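Side-chain contacts in scyllo-inositol 2-dehydrogenase (NADP(+)) IolW (Bacillus subtilis subsp. subtilis, PDB 3GDO), which catalyses the reversible NADPH-dependent reduction of scyllo-inosose to scyllo-inositol and cannot use NADH in place of NADPH: residues 185-189 with 190-194; 328-331 with 332-335. All blocks are in the same frame, centred on the assembly; numbering follows the deposited sequence.

Contact 1 of 2, residues 185-189 with 190-194; sequences QTLHL and FGMPK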
loop_
_atom_site.group_PDB
_atom_site.type_symbol
_atom_site.label_atom_id
_atom_site.label_comp_id
_atom_site.label_asym_id
_atom_site.label_seq_id
_atom_site.Cartn_x
_atom_site.Cartn_y
_atom_site.Cartn_z
ATOM N N GLN B 185 13.941 5.415 -8.674
ATOM C CA GLN B 185 13.100 4.991 -9.788
ATOM C C GLN B 185 11.947 5.972 -9.955
ATOM O O GLN B 185 11.631 6.408 -11.077
ATOM C CB GLN B 185 12.561 3.597 -9.530
ATOM C CG GLN B 185 13.618 2.512 -9.724
ATOM C CD GLN B 185 13.084 1.090 -9.546
ATOM O OE1 GLN B 185 12.042 0.872 -8.942
ATOM N NE2 GLN B 185 13.801 0.125 -10.088
ATOM N N THR B 186 11.345 6.338 -8.821
ATOM C CA THR B 186 10.199 7.252 -8.808
ATOM C C THR B 186 10.591 8.631 -9.319
ATOM O O THR B 186 9.834 9.242 -10.109
ATOM C CB THR B 186 9.555 7.394 -7.402
ATOM O OG1 THR B 186 9.341 6.084 -6.839
ATOM C CG2 THR B 186 8.249 8.123 -7.497
ATOM N N LEU B 187 11.736 9.141 -8.842
ATOM C CA LEU B 187 12.246 10.451 -9.297
ATOM C C LEU B 187 12.551 10.365 -10.792
ATOM O O LEU B 187 12.244 11.280 -11.540
ATOM C CB LEU B 187 13.480 10.840 -8.528
ATOM C CG LEU B 187 13.246 11.078 -7.021
ATOM C CD1 LEU B 187 14.515 11.578 -6.410
ATOM C CD2 LEU B 187 12.093 11.982 -6.732
ATOM N N HIS B 188 13.082 9.228 -11.217
ATOM C CA HIS B 188 13.447 9.028 -12.613
ATOM C C HIS B 188 12.215 9.143 -13.475
ATOM O O HIS B 188 12.246 9.767 -14.542
ATOM C CB HIS B 188 14.128 7.668 -12.834
ATOM C CG HIS B 188 14.682 7.480 -14.215
ATOM N ND1 HIS B 188 15.644 8.314 -14.758
ATOM C CD2 HIS B 188 14.406 6.556 -15.166
ATOM C CE1 HIS B 188 15.957 7.889 -15.972
ATOM N NE2 HIS B 188 15.218 6.831 -16.245
ATOM N N LEU B 189 11.124 8.535 -13.023
ATOM C CA LEU B 189 9.896 8.533 -13.817
ATOM C C LEU B 189 9.149 9.861 -13.809
ATOM O O LEU B 189 8.625 10.235 -14.821
ATOM C CB LEU B 189 8.940 7.412 -13.395
ATOM C CG LEU B 189 9.236 5.934 -13.625
ATOM C CD1 LEU B 189 8.060 5.154 -13.072
ATOM C CD2 LEU B 189 9.445 5.601 -15.106
ATOM N N PHE B 190 9.078 10.567 -12.678
ATOM C CA PHE B 190 8.115 11.658 -12.575
ATOM C C PHE B 190 8.701 12.976 -12.069
ATOM O O PHE B 190 7.942 13.926 -11.849
ATOM C CB PHE B 190 6.949 11.287 -11.613
ATOM C CG PHE B 190 6.365 9.924 -11.824
ATOM C CD1 PHE B 190 5.632 9.622 -12.984
ATOM C CD2 PHE B 190 6.511 8.934 -10.833
ATOM C CE1 PHE B 190 5.056 8.319 -13.154
ATOM C CE2 PHE B 190 5.938 7.635 -11.007
ATOM C CZ PHE B 190 5.209 7.341 -12.147
ATOM N N GLY B 191 10.011 13.051 -11.861
ATOM C CA GLY B 191 10.629 14.284 -11.337
ATOM C C GLY B 191 10.381 14.437 -9.853
ATOM O O GLY B 191 9.980 13.482 -9.176
ATOM N N MET B 192 10.608 15.628 -9.325
ATOM C CA MET B 192 10.465 15.860 -7.911
ATOM C C MET B 192 9.000 16.068 -7.558
ATOM O O MET B 192 8.264 16.723 -8.321
ATOM C CB MET B 192 11.294 17.088 -7.468
ATOM C CG MET B 192 12.839 16.829 -7.307
ATOM S SD MET B 192 13.301 15.564 -6.076
ATOM C CE MET B 192 13.491 16.562 -4.645
ATOM N N PRO B 193 8.573 15.539 -6.382
ATOM C CA PRO B 193 7.217 15.745 -5.891
ATOM C C PRO B 193 7.080 17.114 -5.223
ATOM O O PRO B 193 8.062 17.815 -5.028
ATOM C CB PRO B 193 7.058 14.635 -4.837
ATOM C CG PRO B 193 8.441 14.473 -4.277
ATOM C CD PRO B 193 9.371 14.690 -5.465
ATOM N N LYS B 194 5.878 17.499 -4.834
ATOM C CA LYS B 194 5.789 18.753 -4.122
ATOM C C LYS B 194 5.792 18.600 -2.615
ATOM O O LYS B 194 5.965 19.586 -1.906
ATOM C CB LYS B 194 4.642 19.613 -4.597
ATOM C CG LYS B 194 3.313 18.956 -4.757
ATOM C CD LYS B 194 2.433 19.965 -5.509
ATOM C CE LYS B 194 1.077 19.402 -5.920
ATOM N NZ LYS B 194 0.148 19.354 -4.751
#
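The ring of Phe190 takes Leu189 on one face and Thr186 at its edge, at the point where helix 174-190 runs out. Leu189 CB sits 3.7 Å from the centroid of the Phe190 ring and only 4° off its normal, a centred CH-pi contact. Beyond it the Leu189 side chain runs alongside the ring, pointing the same way, and its CD1 comes to 3.7 Å from Phe190 CZ. The methyl group of Thr186 meets the ring in its plane, with CG2 3.8 Å from Phe190 CD2. Thr186 CG2 lies anti to the backbone N, which turns the methyl to the ring while OG1, on the other branch, bonds back to Ile182 O one turn earlier; a beta-branched threonine can thus serve both an apolar and a polar neighbour. Elsewhere the ring packs edge-to-face with Tyr149.

The last turn is closed by the backbone: Phe190 N gives its hydrogen to Thr186 O, and Gly191 N to Leu187 O over 2.9 Å, each at 144° at the hydrogen. Gly191 then leaves the helix with a phi of 76°, a conformation that a residue without a side chain adopts easily, and its O is hydrogen-bonded to Tyr219 OH. Leu187 CD2 bridges the bend to the residues beyond it, 3.8 Å from Met192 SD and 4.0 Å from Pro193 CD. Met192 can present sulphur there because its flexible chain bends at chi2 and chi3, while the proline ring offers a rigid apolar surface.

Two chemistries therefore share the work at this helix C terminus: directional amide bonds finish the turn, while apolar packing of an aromatic ring, leucines and a thioether joins residues before and after Gly191, consistent with a fixed exit path.

Contact 2 of 2, residues 328-331 with 332-335; sequences NVIR and IIEA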
loop_
_atom_site.group_PDB
_atom_site.type_symbol
_atom_site.label_atom_id
_atom_site.label_comp_id
_atom_site.label_asym_id
_atom_site.label_seq_id
_atom_site.Cartn_x
_atom_site.Cartn_y
_atom_site.Cartn_z
ATOM N N ASN B 328 19.123 14.301 -5.172
ATOM C CA ASN B 328 17.669 14.410 -5.015
ATOM C C ASN B 328 17.054 13.277 -4.174
ATOM O O ASN B 328 16.095 13.500 -3.422
ATOM C CB ASN B 328 16.947 14.565 -6.359
ATOM C CG ASN B 328 16.989 15.994 -6.867
ATOM O OD1 ASN B 328 17.148 16.922 -6.092
ATOM N ND2 ASN B 328 16.900 16.162 -8.178
ATOM N N VAL B 329 17.647 12.096 -4.295
ATOM C CA VAL B 329 17.269 10.898 -3.495
ATOM C C VAL B 329 17.470 11.168 -2.029
ATOM O O VAL B 329 16.584 10.894 -1.197
ATOM C CB VAL B 329 18.099 9.679 -3.897
ATOM C CG1 VAL B 329 17.746 8.438 -3.025
ATOM C CG2 VAL B 329 17.853 9.390 -5.335
ATOM N N ILE B 330 18.633 11.725 -1.715
ATOM C CA ILE B 330 18.952 12.083 -0.337
ATOM C C ILE B 330 18.020 13.141 0.181
ATOM O O ILE B 330 17.607 13.088 1.312
ATOM C CB ILE B 330 20.435 12.538 -0.180
ATOM C CG1 ILE B 330 21.394 11.454 -0.711
ATOM C CG2 ILE B 330 20.745 12.847 1.265
ATOM C CD1 ILE B 330 21.035 9.974 -0.259
ATOM N N ARG B 331 17.661 14.095 -0.670
ATOM C CA ARG B 331 16.687 15.121 -0.320
ATOM C C ARG B 331 15.337 14.503 0.079
ATOM O O ARG B 331 14.691 14.949 1.037
ATOM C CB ARG B 331 16.471 16.075 -1.505
ATOM C CG ARG B 331 17.593 17.106 -1.673
ATOM C CD ARG B 331 17.059 18.419 -2.241
ATOM N NE ARG B 331 17.568 18.602 -3.590
ATOM C CZ ARG B 331 18.725 19.203 -3.870
ATOM N NH1 ARG B 331 19.482 19.685 -2.880
ATOM N NH2 ARG B 331 19.133 19.309 -5.142
ATOM N N ILE B 332 14.907 13.476 -0.664
ATOM C CA ILE B 332 13.622 12.845 -0.339
ATOM C C ILE B 332 13.768 12.082 0.954
ATOM O O ILE B 332 12.856 12.115 1.777
ATOM C CB ILE B 332 13.146 11.858 -1.437
ATOM C CG1 ILE B 332 12.860 12.613 -2.723
ATOM C CG2 ILE B 332 11.860 11.041 -0.955
ATOM C CD1 ILE B 332 11.798 13.681 -2.569
ATOM N N ILE B 333 14.912 11.401 1.134
ATOM C CA ILE B 333 15.162 10.629 2.363
ATOM C C ILE B 333 15.143 11.531 3.617
ATOM O O ILE B 333 14.488 11.195 4.600
ATOM C CB ILE B 333 16.453 9.796 2.260
ATOM C CG1 ILE B 333 16.236 8.629 1.288
ATOM C CG2 ILE B 333 16.843 9.228 3.571
ATOM C CD1 ILE B 333 17.498 7.893 1.004
ATOM N N GLU B 334 15.791 12.699 3.549
ATOM C CA GLU B 334 15.830 13.630 4.697
ATOM C C GLU B 334 14.480 14.215 5.017
ATOM O O GLU B 334 14.125 14.377 6.191
ATOM C CB GLU B 334 16.864 14.769 4.473
ATOM C CG GLU B 334 18.325 14.321 4.677
ATOM C CD GLU B 334 19.362 15.501 4.661
ATOM O OE1 GLU B 334 19.923 15.829 5.732
ATOM O OE2 GLU B 334 19.613 16.086 3.584
ATOM N N ALA B 335 13.707 14.509 3.984
ATOM C CA ALA B 335 12.346 15.036 4.174
ATOM C C ALA B 335 11.390 13.986 4.782
ATOM O O ALA B 335 10.543 14.308 5.609
ATOM C CB ALA B 335 11.771 15.575 2.845
#
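Ile333 leans back over the preceding turn of helix 323-342, where it meets Val329 and Ile330. Its CB lies 3.6 Å from Val329 O and equally near Ile330 O, the ordinary closeness of a helical side chain to the carbonyls below it. CG1 swings toward the first of these and approaches Val329 O to 3.4 Å; it stands anti to the carbonyl carbon of Ile333 (chi1 -72°), a direction that carries the chain back along the helix. At the tip, CD1 comes 4.1 Å from Val329 CG1, the two side chains lying side by side, and 4.3 Å from Ile330 CD1. Beta-branched residues suit this buried surface, since their stiff chains fill it with little loss of freedom.

Backbone bonds join the same turns, Ile333 N to Val329 O and Glu334 N to Ile330 O among them. On the polar flank Glu334 crosses Ile330 loosely, with OE2 4.1 Å from Ile330 CG2, and that carboxylate oxygen accepts a hydrogen bond from Ala102 N. Arg331 curls back to Asn328 through bends at chi2 and chi3: its NE gives a bond of 3.0 Å to Asn328 OD1, 21° out of the guanidinium plane, and NH2 adds a weak one to the same oxygen. The shared acceptor probably restricts rotation of the guanidinium, as do its salt bridges to Glu324 (through NH2) and Glu106 (through NH1); its positive charge is probably well balanced there.

Within the C-terminal alpha/beta domain, the buried side chains of these two turns pack against helix 174-190 and against strand 212-219. Ile333 rests on Tyr176 and Ile183 of helix 174-190, Val329 on Ser180 of that helix, and Ile332 faces Leu215 and Leu217 of strand 212-219.

From the N terminus, the chain passes through the Rossmann domain before reaching contact 1, which completes the end of helix 174-190 and turns into the loop before strand 195-201. Contact 2 comes much later, as two successive turns within helix 323-342. Each is local, so neither encloses a long loop; they follow in series without nesting or crossing. In space they meet, their centres about 12 Å apart: Leu187 and Met192 pack on Asn328, and Pro193 CG lies 3.8 Å from Ile332 CD1. At this meeting point helices 174-190 and 323-342 pack on each other and on strand 212-219, while residues Glu106 and Ala102 link contact 2 to helix 102-115.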